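Local coordinates for uncharacterized protein (Staphylococcus aureus subsp. aureus Mu50, PDB 4QPV) that is of unknown function but belongs to the DUF1672 family and has a unique fold of kinked-helix-beta-beta-beta repeats, at residues 88-93 with 127-132; 120-125 with 182-187; 132-137 with 256-261. All blocks are in the same frame, centred on the assembly; numbering follows the deposited sequence. Where two conformers were deposited one is given.

Contact 1 of 3, residues 88-93 with 127-132; sequences HDIVFN and SGFEYR
Gly128 brings helix 127-132 close against strand 90-93, their axes 6.0 Å apart at the nearest point. With no side chain between the backbones, its CA approaches the carbonyl of Val91 in a CA-H...O contact, Gly128 CA to Val91 O 3.1 Å with 131° at the hydrogen. Val91 O is buried with no hydrogen-bond partner, so this weak contact is at most a partial substitute. The edge of the Phe92 ring also faces Gly128 CA.

Phe129 starts out pointing away from the strand, but CG lies anti to its carbonyl carbon (chi1 -78°) and the ring swings back. Ile90 CD1 then sits over one ring face, 4.0 Å from the Phe129 centroid and 13° off the normal, in a CH-pi contact. The other branch, Ile90 CG2, touches Phe129 CD1 at 3.8 Å.

Tyr131 runs alongside Val91 in the same direction, Tyr131 CE2 meeting Val91 CG2 at 3.7 Å, while Asp89 O approaches the ring edge. The Tyr131 hydroxyl bonds to Asp139, and the Tyr131 ring stacks on Phe170.

Arg132 is fully extended. Its CB lies 3.3 Å from Asp89 O, and farther out His88 O sits above one guanidinium face, 3.2 Å from Arg132 NH1, too poorly angled for a hydrogen bond. The salt bridge to Asp199 and the bonds to Glu197 O and Ile195 O fix the orientation of the group.

Around this joint, strand 78-87 pairs with strand 90-98 through backbone bonding of Cys85 with Phe92, helix 199-212 packs on Phe129 through Met206, and helix 135-147 meets Tyr131 through Leu138.

Contact 2 of 3, residues 120-125 with 182-187; sequences TLVGTV and YTLDEY
Val122 carries this contact, pressed against Tyr182 O where the chain turns into helix 184-190. Its CB stands 3.1 Å from Tyr182 O, with both methyls close by. Val122 CG1, anti to the backbone N (chi1 166°), reaches Tyr187 CB at 4.0 Å, while CG2 lies over the start of the helix, 3.9 Å from Leu184 N and close to Leu184 CD1. One turn further along helix 116-133, Val125 CG1 meets Tyr187 CE1 at 3.9 Å, the two side chains crossing at about a right angle. The Tyr187 hydroxyl continues past to Phe63 O, and its ring meets that of Phe63 edge to face.

The other side is looser. The Tyr182 ring leads away from Val122, Tyr182 CB staying 4.2 Å from Val122 CG1, and Thr183 CB points away from the helix. There the helix start is held by a capping box: Thr183 N gives a nearly straight bond to Glu186 OE1 (3.0 Å, 171°), and Glu186 N returns one to Thr183 OG1 (3.2 Å).

Contact across the interface is van der Waals, valine carbons lying against backbone polar atoms as well as Leu184 and Tyr187. Tyr182 O receives a weak bond from Ser119, but Tyr182 N is buried without a partner, a probable cost of the close fit. Shape therefore joins the two segments, while the capping box fixes the helix end from within its own segment.

Contact 3 of 3, residues 132-137 with 256-261; sequences RAHKEE and HDLNVS
The break between helices 116-133 and 135-147 meets the loop that leads into strand 259-265 here, with His134 and Glu137 facing Asp257 and Leu258. Leu258 CD2 is centred over one face of the His134 ring, 3.7 Å from the centroid and 11° off the normal, a CH-pi contact in which the methyl lies about equally far from several ring atoms. At the ring edge is the Asp257 carboxylate, its plane at 90° to the imidazole. Asp257 OD2 is 3.7 Å from His134 ND1, and a water joins them: it lies 3.0 Å from His134 ND1 and donates to Asp257 OD2 at 2.8 Å.

His134 is the first residue to leave helical geometry at the end of one helix and also the N-cap residue of the next, which places it at the kink between them, consistent with the kinked helices of this fold. From there ND1 makes a weak bond to Glu137 OE1 (3.5 Å), one turn into the second helix.

Glu137 and Asp257 bring two carboxylates together, their planes 77° apart, with Glu137 OE1 only 2.9 Å from Asp257 OD1. Two charged carboxylates this close would repel, so one acid may be protonated, with a raised pKa; a positively charged His134, if present, would ease the strain. Asp257 CG lies between its backbone N and carbonyl carbon, which carries the carboxylate out to Glu137. The backbone O of Asp257 accepts from Arg218, while Leu258 also packs on Val221 of strand 220-227.

Overall arrangement
All three contacts use helix 116-133. Contact 2 takes largely its first half, contact 1 its later part against strand 90-98 of the three-stranded antiparallel sheet, and contact 3 its end, at the break before helix 135-147. The centres of contacts 1 and 2 lie about 13 Å apart, and the two touch through Phe129 and Tyr187; those of contacts 1 and 3, which share Arg132, about 12 Å; those of contacts 2 and 3, which do not touch, about 20 Å. Along the chain, contact 2 crosses both others, whereas contact 1 closes before contact 3 opens. The helix ties the three-stranded sheet to helix 184-190, and the kink that follows it meets the loop leading into strand 259-265 of the mixed sheet.

Contact 1 of 3, residues 88-93 with 127-132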
# COMPACT_ATOMS: atom_id res chain seq x y z
N HIS A 88 -12.02 -4.37 10.95
CA HIS A 88 -12.78 -3.21 11.45
C HIS A 88 -12.63 -2.02 10.46
O HIS A 88 -12.42 -0.88 10.85
CB HIS A 88 -12.35 -2.82 12.89
CG HIS A 88 -12.73 -3.82 13.95
ND1 HIS A 88 -12.04 -5.01 14.10
CD2 HIS A 88 -13.69 -3.74 14.90
CE1 HIS A 88 -12.62 -5.63 15.12
NE2 HIS A 88 -13.61 -4.90 15.64
N ASP A 89 -12.68 -2.34 9.15
CA ASP A 89 -12.53 -1.44 7.99
C ASP A 89 -11.15 -0.78 7.91
O ASP A 89 -10.98 0.15 7.13
CB ASP A 89 -13.64 -0.38 7.93
CG ASP A 89 -14.95 -0.92 7.40
OD1 ASP A 89 -14.92 -1.91 6.64
OD2 ASP A 89 -16.01 -0.33 7.73
N ILE A 90 -10.15 -1.27 8.70
CA ILE A 90 -8.76 -0.82 8.56
C ILE A 90 -8.16 -1.73 7.47
O ILE A 90 -8.05 -2.95 7.67
CB ILE A 90 -7.98 -0.86 9.92
CG1 ILE A 90 -8.62 0.17 10.92
CG2 ILE A 90 -6.46 -0.62 9.70
CD1 ILE A 90 -8.36 -0.14 12.31
N VAL A 91 -7.83 -1.14 6.31
CA VAL A 91 -7.37 -1.91 5.16
C VAL A 91 -5.99 -1.44 4.69
O VAL A 91 -5.79 -0.27 4.39
CB VAL A 91 -8.39 -1.84 3.98
CG1 VAL A 91 -7.92 -2.68 2.77
CG2 VAL A 91 -9.80 -2.26 4.44
N PHE A 92 -5.04 -2.39 4.62
CA PHE A 92 -3.68 -2.10 4.12
C PHE A 92 -2.97 -3.39 3.78
O PHE A 92 -3.40 -4.48 4.16
CB PHE A 92 -2.83 -1.30 5.17
CG PHE A 92 -2.56 -2.03 6.48
CD1 PHE A 92 -1.51 -2.95 6.59
CD2 PHE A 92 -3.38 -1.84 7.59
CE1 PHE A 92 -1.29 -3.66 7.78
CE2 PHE A 92 -3.13 -2.50 8.80
CZ PHE A 92 -2.09 -3.40 8.89
N ASN A 93 -1.86 -3.21 3.06
CA ASN A 93 -0.88 -4.26 2.77
C ASN A 93 0.43 -3.79 3.33
O ASN A 93 0.75 -2.60 3.27
CB ASN A 93 -0.78 -4.57 1.29
CG ASN A 93 -1.91 -5.46 0.83
OD1 ASN A 93 -3.08 -5.06 0.85
ND2 ASN A 93 -1.59 -6.68 0.47
N SER A 127 -1.92 4.10 7.25
CA SER A 127 -2.55 4.35 5.95
C SER A 127 -3.93 3.66 5.94
O SER A 127 -4.90 4.18 5.39
CB SER A 127 -1.67 3.83 4.82
OG SER A 127 -2.35 3.81 3.57
N GLY A 128 -4.00 2.49 6.61
CA GLY A 128 -5.23 1.71 6.73
C GLY A 128 -6.26 2.43 7.60
O GLY A 128 -7.46 2.34 7.36
N PHE A 129 -5.79 3.18 8.61
CA PHE A 129 -6.65 3.99 9.48
C PHE A 129 -7.18 5.19 8.70
O PHE A 129 -8.35 5.55 8.84
CB PHE A 129 -5.87 4.46 10.72
CG PHE A 129 -5.68 3.44 11.83
CD1 PHE A 129 -4.91 2.30 11.62
CD2 PHE A 129 -6.20 3.67 13.10
CE1 PHE A 129 -4.70 1.38 12.66
CE2 PHE A 129 -6.00 2.75 14.13
CZ PHE A 129 -5.23 1.62 13.91
N GLU A 130 -6.32 5.78 7.85
CA GLU A 130 -6.67 6.90 6.98
C GLU A 130 -7.71 6.46 5.97
O GLU A 130 -8.66 7.20 5.71
CB GLU A 130 -5.45 7.51 6.28
CG GLU A 130 -4.52 8.29 7.21
CD GLU A 130 -5.06 9.53 7.91
OE1 GLU A 130 -6.22 9.93 7.65
OE2 GLU A 130 -4.29 10.14 8.69
N TYR A 131 -7.58 5.21 5.46
CA TYR A 131 -8.58 4.65 4.55
C TYR A 131 -9.93 4.60 5.23
O TYR A 131 -10.90 5.12 4.68
CB TYR A 131 -8.18 3.26 4.05
CG TYR A 131 -9.31 2.58 3.31
CD1 TYR A 131 -9.72 3.02 2.05
CD2 TYR A 131 -10.04 1.55 3.91
CE1 TYR A 131 -10.78 2.42 1.37
CE2 TYR A 131 -11.10 0.94 3.24
CZ TYR A 131 -11.46 1.37 1.97
OH TYR A 131 -12.50 0.75 1.32
N ARG A 132 -10.00 3.98 6.42
CA ARG A 132 -11.26 3.90 7.17
C ARG A 132 -11.85 5.28 7.43
O ARG A 132 -13.04 5.48 7.19
CB ARG A 132 -11.05 3.15 8.49
CG ARG A 132 -12.34 3.04 9.29
CD ARG A 132 -12.12 2.30 10.58
NE ARG A 132 -13.36 2.27 11.35
CZ ARG A 132 -13.48 1.77 12.57
NH1 ARG A 132 -12.42 1.25 13.19
NH2 ARG A 132 -14.65 1.81 13.20

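Contact 2 of 3, residues 120-125 with 182-187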
# COMPACT_ATOMS: atom_id res chain seq x y z
N THR A 120 8.27 3.61 10.13
CA THR A 120 7.80 3.48 8.75
C THR A 120 6.65 2.46 8.70
O THR A 120 5.62 2.73 8.09
CB THR A 120 8.95 3.13 7.80
OG1 THR A 120 9.91 4.19 7.85
CG2 THR A 120 8.49 2.94 6.35
N LEU A 121 6.81 1.32 9.40
CA LEU A 121 5.77 0.29 9.45
C LEU A 121 4.52 0.85 10.13
O LEU A 121 3.42 0.61 9.65
CB LEU A 121 6.27 -0.96 10.20
CG LEU A 121 5.31 -2.13 10.20
CD1 LEU A 121 5.01 -2.63 8.76
CD2 LEU A 121 5.84 -3.24 11.06
N VAL A 122 4.69 1.62 11.22
CA VAL A 122 3.56 2.28 11.87
C VAL A 122 2.80 3.14 10.82
O VAL A 122 1.58 3.04 10.74
CB VAL A 122 3.98 3.10 13.12
CG1 VAL A 122 2.86 4.03 13.57
CG2 VAL A 122 4.38 2.16 14.26
N GLY A 123 3.53 3.93 10.03
CA GLY A 123 2.95 4.77 8.98
C GLY A 123 2.19 3.97 7.94
O GLY A 123 1.12 4.37 7.49
N THR A 124 2.72 2.78 7.59
CA THR A 124 2.10 1.86 6.64
C THR A 124 0.76 1.35 7.22
O THR A 124 -0.25 1.32 6.52
CB THR A 124 3.10 0.73 6.33
OG1 THR A 124 4.12 1.28 5.50
CG2 THR A 124 2.47 -0.45 5.65
N VAL A 125 0.74 0.97 8.50
CA VAL A 125 -0.47 0.50 9.15
C VAL A 125 -1.46 1.66 9.25
O VAL A 125 -2.64 1.47 8.96
CB VAL A 125 -0.11 -0.08 10.53
CG1 VAL A 125 -1.35 -0.27 11.41
CG2 VAL A 125 0.67 -1.39 10.37
N TYR A 182 4.69 7.34 12.90
CA TYR A 182 4.86 7.62 14.32
C TYR A 182 5.55 6.43 14.94
O TYR A 182 5.72 5.41 14.27
CB TYR A 182 3.52 7.92 15.04
CG TYR A 182 2.82 9.17 14.56
CD1 TYR A 182 3.29 10.43 14.93
CD2 TYR A 182 1.73 9.10 13.70
CE1 TYR A 182 2.67 11.59 14.46
CE2 TYR A 182 1.10 10.26 13.24
CZ TYR A 182 1.57 11.50 13.63
OH TYR A 182 0.95 12.64 13.17
N THR A 183 5.96 6.54 16.19
CA THR A 183 6.59 5.39 16.85
C THR A 183 5.51 4.38 17.27
O THR A 183 4.32 4.70 17.30
CB THR A 183 7.39 5.88 18.07
OG1 THR A 183 6.47 6.43 19.00
CG2 THR A 183 8.47 6.89 17.69
N LEU A 184 5.94 3.17 17.66
CA LEU A 184 5.00 2.17 18.14
C LEU A 184 4.36 2.64 19.46
O LEU A 184 3.17 2.38 19.67
CB LEU A 184 5.71 0.81 18.29
CG LEU A 184 4.80 -0.40 18.55
CD1 LEU A 184 3.79 -0.59 17.43
CD2 LEU A 184 5.62 -1.66 18.76
N ASP A 185 5.11 3.38 20.32
CA ASP A 185 4.54 3.92 21.56
C ASP A 185 3.42 4.89 21.22
O ASP A 185 2.34 4.82 21.82
CB ASP A 185 5.60 4.61 22.44
CG ASP A 185 6.47 3.65 23.23
OD1 ASP A 185 6.12 2.45 23.33
OD2 ASP A 185 7.50 4.10 23.78
N GLU A 186 3.64 5.77 20.22
CA GLU A 186 2.65 6.73 19.75
C GLU A 186 1.45 6.00 19.15
O GLU A 186 0.31 6.40 19.42
CB GLU A 186 3.26 7.72 18.75
CG GLU A 186 4.08 8.81 19.42
CD GLU A 186 5.02 9.62 18.55
OE1 GLU A 186 5.40 9.15 17.46
OE2 GLU A 186 5.42 10.72 19.00
N TYR A 187 1.69 4.89 18.41
CA TYR A 187 0.61 4.06 17.85
C TYR A 187 -0.24 3.48 18.99
O TYR A 187 -1.47 3.56 18.93
CB TYR A 187 1.17 2.92 16.97
CG TYR A 187 0.08 1.98 16.49
CD1 TYR A 187 -0.66 2.26 15.34
CD2 TYR A 187 -0.26 0.84 17.22
CE1 TYR A 187 -1.69 1.43 14.92
CE2 TYR A 187 -1.30 0.01 16.81
CZ TYR A 187 -2.00 0.30 15.65
OH TYR A 187 -3.02 -0.51 15.23

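Contact 3 of 3, residues 132-137 with 256-261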
# COMPACT_ATOMS: atom_id res chain seq x y z
N ARG A 132 -10.00 3.98 6.42
CA ARG A 132 -11.26 3.90 7.17
C ARG A 132 -11.85 5.28 7.43
O ARG A 132 -13.04 5.48 7.19
CB ARG A 132 -11.05 3.15 8.49
CG ARG A 132 -12.34 3.04 9.29
CD ARG A 132 -12.12 2.30 10.58
NE ARG A 132 -13.36 2.27 11.35
CZ ARG A 132 -13.48 1.77 12.57
NH1 ARG A 132 -12.42 1.25 13.19
NH2 ARG A 132 -14.65 1.81 13.20
N ALA A 133 -11.02 6.26 7.87
CA ALA A 133 -11.50 7.62 8.17
C ALA A 133 -12.10 8.35 6.94
O ALA A 133 -12.91 9.26 7.12
CB ALA A 133 -10.38 8.46 8.76
N HIS A 134 -11.73 7.93 5.72
CA HIS A 134 -12.22 8.53 4.46
C HIS A 134 -12.73 7.45 3.50
O HIS A 134 -12.65 7.63 2.28
CB HIS A 134 -11.08 9.31 3.77
CG HIS A 134 -10.50 10.39 4.62
ND1 HIS A 134 -11.04 11.66 4.63
CD2 HIS A 134 -9.45 10.34 5.47
CE1 HIS A 134 -10.31 12.35 5.50
NE2 HIS A 134 -9.34 11.60 6.02
N LYS A 135 -13.28 6.34 4.04
CA LYS A 135 -13.70 5.16 3.27
C LYS A 135 -14.66 5.47 2.12
O LYS A 135 -14.37 5.10 0.99
CB LYS A 135 -14.31 4.08 4.20
CG LYS A 135 -14.56 2.76 3.49
CD LYS A 135 -15.18 1.70 4.41
CE LYS A 135 -15.01 0.31 3.86
NZ LYS A 135 -15.54 0.17 2.48
N GLU A 136 -15.81 6.09 2.40
CA GLU A 136 -16.81 6.37 1.37
C GLU A 136 -16.22 7.15 0.20
O GLU A 136 -16.45 6.77 -0.95
CB GLU A 136 -18.02 7.11 1.96
CG GLU A 136 -19.14 7.35 0.96
CD GLU A 136 -20.47 7.81 1.54
OE1 GLU A 136 -20.54 8.05 2.77
OE2 GLU A 136 -21.44 7.93 0.76
N GLU A 137 -15.48 8.26 0.48
CA GLU A 137 -14.82 9.12 -0.51
C GLU A 137 -13.80 8.35 -1.34
O GLU A 137 -13.73 8.51 -2.56
CB GLU A 137 -14.02 10.22 0.23
CG GLU A 137 -14.69 11.55 0.46
CD GLU A 137 -13.73 12.50 1.16
OE1 GLU A 137 -12.62 12.08 1.58
OE2 GLU A 137 -14.11 13.68 1.28
N HIS A 256 -11.82 15.50 -2.04
CA HIS A 256 -11.40 16.90 -2.16
C HIS A 256 -10.54 17.32 -0.96
O HIS A 256 -9.63 18.13 -1.14
CB HIS A 256 -12.63 17.82 -2.26
CG HIS A 256 -13.28 17.77 -3.60
ND1 HIS A 256 -13.20 18.83 -4.48
CD2 HIS A 256 -14.00 16.78 -4.17
CE1 HIS A 256 -13.87 18.45 -5.56
NE2 HIS A 256 -14.37 17.23 -5.41
N ASP A 257 -10.82 16.77 0.24
CA ASP A 257 -10.10 17.09 1.47
C ASP A 257 -8.74 16.35 1.61
O ASP A 257 -8.04 16.56 2.60
CB ASP A 257 -10.98 16.81 2.71
CG ASP A 257 -11.48 15.38 2.86
OD1 ASP A 257 -11.10 14.52 2.02
OD2 ASP A 257 -12.25 15.11 3.81
N LEU A 258 -8.37 15.48 0.64
CA LEU A 258 -7.06 14.81 0.68
C LEU A 258 -6.15 15.40 -0.39
O LEU A 258 -6.61 16.14 -1.25
CB LEU A 258 -7.18 13.27 0.49
CG LEU A 258 -8.05 12.51 1.50
CD1 LEU A 258 -8.00 11.00 1.25
CD2 LEU A 258 -7.63 12.80 2.95
N ASN A 259 -4.85 15.06 -0.35
CA ASN A 259 -3.92 15.42 -1.43
C ASN A 259 -4.07 14.32 -2.46
O ASN A 259 -3.96 13.14 -2.10
CB ASN A 259 -2.49 15.58 -0.94
CG ASN A 259 -2.33 16.74 -0.00
OD1 ASN A 259 -2.72 17.86 -0.33
ND2 ASN A 259 -1.82 16.48 1.20
N VAL A 260 -4.48 14.66 -3.69
CA VAL A 260 -4.73 13.65 -4.73
C VAL A 260 -3.91 14.03 -5.96
O VAL A 260 -3.99 15.15 -6.45
CB VAL A 260 -6.24 13.45 -5.04
CG1 VAL A 260 -6.45 12.40 -6.15
CG2 VAL A 260 -7.02 13.05 -3.78
N SER A 261 -3.14 13.06 -6.47
CA SER A 261 -2.24 13.24 -7.61
C SER A 261 -2.43 12.12 -8.63
O SER A 261 -2.47 10.93 -8.29
CB SER A 261 -0.79 13.27 -7.10
OG SER A 261 0.18 13.30 -8.13
O HOH W 1 -13.80 12.81 4.41